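Local coordinates for light Chain (Clostridium botulinum, PDB 6BVD), which is the protease domain of a mosaic botulinum neurotoxin, a zinc metalloendopeptidase that probably cleaves a SNARE protein inside nerve cells, at residues N44-P49 and Q151-I156. Sequence-based numbering, arbitrary orientation.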
loop_
_atom_site.group_PDB
_atom_site.type_symbol
_atom_site.label_atom_id
_atom_site.label_comp_id
_atom_site.label_asym_id
_atom_site.label_seq_id
_atom_site.Cartn_x
_atom_site.Cartn_y
_atom_site.Cartn_z
ATOM N N ASN A 44 13.311 -16.127 -4.381
ATOM C CA ASN A 44 13.023 -17.363 -5.101
ATOM C C ASN A 44 11.816 -17.296 -6.054
ATOM O O ASN A 44 11.377 -18.312 -6.552
ATOM C CB ASN A 44 12.846 -18.561 -4.131
ATOM C CG ASN A 44 14.134 -18.904 -3.378
ATOM O OD1 ASN A 44 15.222 -18.717 -3.912
ATOM N ND2 ASN A 44 14.013 -19.365 -2.125
ATOM N N VAL A 45 11.288 -16.126 -6.327
ATOM C CA VAL A 45 10.161 -16.030 -7.267
ATOM C C VAL A 45 10.503 -15.010 -8.342
ATOM O O VAL A 45 10.781 -13.826 -8.060
ATOM C CB VAL A 45 8.817 -15.613 -6.557
ATOM C CG1 VAL A 45 7.670 -15.631 -7.544
ATOM C CG2 VAL A 45 8.507 -16.545 -5.419
ATOM N N TRP A 46 10.477 -15.464 -9.586
ATOM C CA TRP A 46 10.818 -14.603 -10.715
ATOM C C TRP A 46 9.622 -14.391 -11.578
ATOM O O TRP A 46 8.845 -15.327 -11.806
ATOM C CB TRP A 46 11.954 -15.233 -11.578
ATOM C CG TRP A 46 13.230 -15.256 -10.829
ATOM C CD1 TRP A 46 13.641 -16.206 -9.964
ATOM C CD2 TRP A 46 14.240 -14.225 -10.830
ATOM N NE1 TRP A 46 14.874 -15.843 -9.428
ATOM C CE2 TRP A 46 15.254 -14.634 -9.942
ATOM C CE3 TRP A 46 14.384 -13.005 -11.505
ATOM C CZ2 TRP A 46 16.432 -13.866 -9.721
ATOM C CZ3 TRP A 46 15.555 -12.228 -11.278
ATOM C CH2 TRP A 46 16.546 -12.667 -10.381
ATOM N N ILE A 47 9.483 -13.176 -12.087
ATOM C CA ILE A 47 8.467 -12.900 -13.096
ATOM C C ILE A 47 9.077 -12.606 -14.461
ATOM O O ILE A 47 9.980 -11.758 -14.581
ATOM C CB ILE A 47 7.580 -11.701 -12.681
ATOM C CG1 ILE A 47 6.942 -11.986 -11.324
ATOM C CG2 ILE A 47 6.528 -11.367 -13.781
ATOM C CD1 ILE A 47 6.195 -10.822 -10.720
ATOM N N ILE A 48 8.579 -13.303 -15.490
ATOM C CA ILE A 48 8.867 -12.909 -16.858
ATOM C C ILE A 48 7.592 -12.361 -17.498
ATOM O O ILE A 48 6.712 -13.123 -17.903
ATOM C CB ILE A 48 9.419 -14.076 -17.691
ATOM C CG1 ILE A 48 10.679 -14.651 -17.022
ATOM C CG2 ILE A 48 9.660 -13.614 -19.152
ATOM C CD1 ILE A 48 11.211 -15.942 -17.656
ATOM N N PRO A 49 7.488 -11.028 -17.602
ATOM C CA PRO A 49 6.187 -10.446 -17.983
ATOM C C PRO A 49 5.945 -10.483 -19.492
ATOM O O PRO A 49 5.800 -9.458 -20.145
ATOM C CB PRO A 49 6.288 -9.019 -17.462
ATOM C CG PRO A 49 7.777 -8.692 -17.663
ATOM C CD PRO A 49 8.514 -9.990 -17.362
ATOM N N GLN A 151 21.706 -20.807 -11.008
ATOM C CA GLN A 151 20.961 -20.257 -9.894
ATOM C C GLN A 151 19.772 -21.174 -9.569
ATOM O O GLN A 151 19.239 -21.815 -10.455
ATOM C CB GLN A 151 20.507 -18.854 -10.246
ATOM C CG GLN A 151 19.690 -18.194 -9.212
ATOM C CD GLN A 151 19.996 -16.728 -9.158
ATOM O OE1 GLN A 151 20.987 -16.265 -9.733
ATOM N NE2 GLN A 151 19.142 -15.983 -8.493
ATOM N N MET A 152 19.422 -21.292 -8.294
ATOM C CA MET A 152 18.234 -22.047 -7.888
ATOM C C MET A 152 17.073 -21.084 -7.625
ATOM O O MET A 152 17.315 -19.933 -7.296
ATOM C CB MET A 152 18.518 -22.890 -6.642
ATOM C CG MET A 152 19.627 -23.938 -6.825
ATOM S SD MET A 152 19.901 -24.908 -5.330
ATOM C CE MET A 152 18.224 -25.175 -4.745
ATOM N N ALA A 153 15.828 -21.543 -7.791
ATOM C CA ALA A 153 14.637 -20.738 -7.424
ATOM C C ALA A 153 13.451 -21.707 -7.303
ATOM O O ALA A 153 13.598 -22.892 -7.597
ATOM C CB ALA A 153 14.333 -19.648 -8.465
ATOM N N ASN A 154 12.296 -21.224 -6.840
ATOM C CA ASN A 154 11.145 -22.112 -6.646
ATOM C C ASN A 154 10.053 -21.911 -7.704
ATOM O O ASN A 154 9.275 -22.826 -7.987
ATOM C CB ASN A 154 10.527 -21.888 -5.219
ATOM C CG ASN A 154 11.483 -22.275 -4.082
ATOM O OD1 ASN A 154 12.502 -22.990 -4.280
ATOM N ND2 ASN A 154 11.148 -21.829 -2.861
ATOM N N LEU A 155 9.960 -20.720 -8.267
ATOM C CA LEU A 155 8.797 -20.374 -9.080
ATOM C C LEU A 155 9.105 -19.308 -10.133
ATOM O O LEU A 155 9.749 -18.311 -9.852
ATOM C CB LEU A 155 7.638 -19.859 -8.162
ATOM C CG LEU A 155 6.436 -19.252 -8.892
ATOM C CD1 LEU A 155 5.708 -20.228 -9.804
ATOM C CD2 LEU A 155 5.425 -18.665 -7.811
ATOM N N ILE A 156 8.620 -19.531 -11.347
ATOM C CA ILE A 156 8.699 -18.553 -12.409
ATOM C C ILE A 156 7.297 -18.303 -12.938
ATOM O O ILE A 156 6.613 -19.238 -13.385
ATOM C CB ILE A 156 9.611 -19.044 -13.555
ATOM C CG1 ILE A 156 11.017 -19.338 -13.002
ATOM C CG2 ILE A 156 9.605 -18.027 -14.696
ATOM C CD1 ILE A 156 11.935 -19.990 -14.016
HETATM O O HOH W 1 16.664 -17.283 -7.313
#
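Val-45 pairs with Leu-155 and Trp-46 with Ile-156 as parallel strand neighbours, and Trp-46 N donates almost straight to Leu-155 O (3.0 Å, 173° at the hydrogen). Asn-44 O accepts from both Asn-154 N (3.1 Å) and Leu-155 N (3.3 Å). The two donors reach that carbonyl differently, Asn-154 N in its plane on a lone pair and Leu-155 N nearly in line with C=O, though the Leu-155 N-H is bent more from the line to the acceptor. A CA-H...O contact from Ile-156 CA to Trp-46 O extends the pairing. On one face Val-45 CG1, anti to the backbone N, lies alongside Leu-155 CD2 at 3.8 Å. Both strands belong to the mixed sheet of the clostridial zinc protease, where 45-48 sits between 36-40 and 155-158; the side chain of Leu-155 is about 14 Å from the bound zinc. Trp-46 and Ile-156 occupy the other face, and further along Ile-48 CD1 meets Ile-156 CG2. With CG beside its own backbone N (chi1 -68°), Trp-46 brings its ring edge to residues 151-153, where Ala-153 CB touches Trp-46 CD1 at 3.8 Å. Trp-46 NE1 donates to a water at the ring edge, in the ring plane (3.1 Å); that water also accepts from Gln-151 NE2 and donates to Met-152 O, bridging the indole to residues 151-152. The Gln-151 amide stands steeply to the indole, 72° between planes, and Gln-151 NE2 lies 3.7 Å from Trp-46 CZ2. Where the pairing begins, the side chains of Asn-44 and Asn-154 slant across each other with their ND2 atoms side by side, donating separately to Lys-114 O and Ile-113 O.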